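Local coordinates for thioesterase domain-containing protein (Pseudomonas aeruginosa, PDB 1ZKI) that is a hotdog-fold thioesterase that probably hydrolyses acyl-CoA thioesters, at residues 31-36 / 93-98. Sequence-based numbering, arbitrary orientation.
Sequences VAEVRL and EVRCVA
A32, V34 and L36 pair with A98, C96 and V94 as neighbouring antiparallel strands in the curved sheet of the hotdog fold. Each of these pairs exchanges two backbone N-H...O bonds, and the bond from C96 N to V34 O is almost straight (176°). The backbones of E33 and R35 hydrogen-bond to strand 23-27, those of R95 and V97 to strand 107-116, so both strands lie inside the sheet. V34, V94 and C96 turn to the sheet face that wraps helix 51-70, where they meet L57 and T61, and L36 CB touches V94 CG2 at 3.9 Å.

The other face carries a network of four charged residues. R35 grips E93 side-on, NE reaching OE2 and NH1 reaching OE1, both at 2.9 Å; the carboxylate is met from above its plane, the two flat groups being 59° apart. With CG set between the backbone N and carbonyl carbon (chi1 66°) and a bend at chi3, the R35 chain carries its guanidinium to E93, and its remaining NH2 forms a salt bridge with D23. R95 comes to the same oxygen through NE, 2.8 Å from E93 OE2, and by a longer, more bent bond from NH2. This shared acceptor probably offsets the closeness of the two guanidinium groups, which stand nearly perpendicular, with R35 CD over one face of R95. At the far edge of that group, R95 NH1 donates to E33 OE2 at 2.9 Å, approaching from above the carboxylate plane.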
loop_
_atom_site.group_PDB
_atom_site.type_symbol
_atom_site.label_atom_id
_atom_site.label_comp_id
_atom_site.label_asym_id
_atom_site.label_seq_id
_atom_site.Cartn_x
_atom_site.Cartn_y
_atom_site.Cartn_z
ATOM N N VAL A 31 9.778 10.067 6.382
ATOM C CA VAL A 31 10.335 9.031 5.510
ATOM C C VAL A 31 11.589 8.440 6.170
ATOM O O VAL A 31 12.358 9.157 6.823
ATOM C CB VAL A 31 10.617 9.580 4.063
ATOM C CG1 VAL A 31 11.579 10.757 4.091
ATOM C CG2 VAL A 31 11.129 8.485 3.117
ATOM N N ALA A 32 11.774 7.129 6.022
ATOM C CA ALA A 32 12.946 6.453 6.560
ATOM C C ALA A 32 13.418 5.360 5.626
ATOM O O ALA A 32 12.628 4.825 4.845
ATOM C CB ALA A 32 12.638 5.875 7.948
ATOM N N GLU A 33 14.707 5.046 5.701
ATOM C CA GLU A 33 15.269 3.930 4.955
ATOM C C GLU A 33 16.088 3.078 5.907
ATOM O O GLU A 33 16.865 3.603 6.709
ATOM C CB GLU A 33 16.149 4.396 3.782
ATOM C CG GLU A 33 16.750 3.207 2.994
ATOM C CD GLU A 33 17.464 3.601 1.706
ATOM O OE1 GLU A 33 17.331 4.766 1.260
ATOM O OE2 GLU A 33 18.169 2.732 1.136
ATOM N N VAL A 34 15.910 1.766 5.790
ATOM C CA VAL A 34 16.636 0.782 6.599
ATOM C C VAL A 34 17.176 -0.313 5.670
ATOM O O VAL A 34 16.494 -0.684 4.705
ATOM C CB VAL A 34 15.679 0.185 7.688
ATOM C CG1 VAL A 34 16.343 -0.917 8.477
ATOM C CG2 VAL A 34 15.158 1.291 8.625
ATOM N N ARG A 35 18.381 -0.821 5.942
ATOM C CA ARG A 35 18.955 -1.901 5.125
ATOM C C ARG A 35 18.989 -3.188 5.928
ATOM O O ARG A 35 19.033 -3.152 7.167
ATOM C CB ARG A 35 20.365 -1.541 4.615
ATOM C CG ARG A 35 21.402 -1.404 5.687
ATOM C CD ARG A 35 22.788 -1.011 5.121
ATOM N NE ARG A 35 23.477 -2.117 4.435
ATOM C CZ ARG A 35 24.239 -3.034 5.030
ATOM N NH1 ARG A 35 24.821 -3.992 4.305
ATOM N NH2 ARG A 35 24.422 -3.019 6.357
ATOM N N LEU A 36 18.977 -4.313 5.218
ATOM C CA LEU A 36 19.028 -5.643 5.822
ATOM C C LEU A 36 19.869 -6.546 4.932
ATOM O O LEU A 36 19.409 -6.948 3.862
ATOM C CB LEU A 36 17.624 -6.241 6.016
ATOM C CG LEU A 36 17.561 -7.693 6.552
ATOM C CD1 LEU A 36 18.385 -7.850 7.846
ATOM C CD2 LEU A 36 16.082 -8.136 6.769
ATOM N N GLU A 93 21.793 -7.608 -0.104
ATOM C CA GLU A 93 20.990 -6.901 0.881
ATOM C C GLU A 93 19.735 -6.304 0.267
ATOM O O GLU A 93 19.651 -6.098 -0.950
ATOM C CB GLU A 93 21.801 -5.799 1.567
ATOM C CG GLU A 93 22.088 -4.596 0.680
ATOM C CD GLU A 93 23.006 -3.592 1.364
ATOM O OE1 GLU A 93 24.218 -3.908 1.482
ATOM O OE2 GLU A 93 22.514 -2.498 1.759
ATOM N N VAL A 94 18.784 -5.994 1.136
ATOM C CA VAL A 94 17.585 -5.280 0.707
ATOM C C VAL A 94 17.489 -3.937 1.417
ATOM O O VAL A 94 18.054 -3.753 2.510
ATOM C CB VAL A 94 16.287 -6.113 0.922
ATOM C CG1 VAL A 94 16.297 -7.383 0.042
ATOM C CG2 VAL A 94 16.101 -6.479 2.409
ATOM N N ARG A 95 16.776 -3.008 0.784
ATOM C CA ARG A 95 16.506 -1.698 1.355
ATOM C C ARG A 95 15.014 -1.543 1.478
ATOM O O ARG A 95 14.288 -1.879 0.556
ATOM C CB ARG A 95 17.067 -0.589 0.448
ATOM C CG ARG A 95 18.576 -0.648 0.233
ATOM C CD ARG A 95 19.275 -0.306 1.520
ATOM N NE ARG A 95 20.734 -0.356 1.457
ATOM C CZ ARG A 95 21.516 0.713 1.481
ATOM N NH1 ARG A 95 20.985 1.939 1.514
ATOM N NH2 ARG A 95 22.835 0.553 1.481
ATOM N N CYS A 96 14.575 -1.051 2.628
ATOM C CA CYS A 96 13.179 -0.681 2.822
ATOM C C CYS A 96 13.085 0.828 2.951
ATOM O O CYS A 96 13.840 1.444 3.718
ATOM C CB CYS A 96 12.620 -1.356 4.058
ATOM S SG CYS A 96 10.870 -0.915 4.355
ATOM N N VAL A 97 12.180 1.425 2.177
ATOM C CA VAL A 97 11.851 2.842 2.336
ATOM C C VAL A 97 10.381 2.939 2.741
ATOM O O VAL A 97 9.509 2.369 2.065
ATOM C CB VAL A 97 12.105 3.640 1.037
ATOM C CG1 VAL A 97 11.681 5.104 1.219
ATOM C CG2 VAL A 97 13.583 3.531 0.643
ATOM N N ALA A 98 10.120 3.638 3.846
ATOM C CA ALA A 98 8.766 3.824 4.336
ATOM C C ALA A 98 8.440 5.314 4.318
ATOM O O ALA A 98 9.324 6.156 4.529
ATOM C CB ALA A 98 8.611 3.263 5.749
#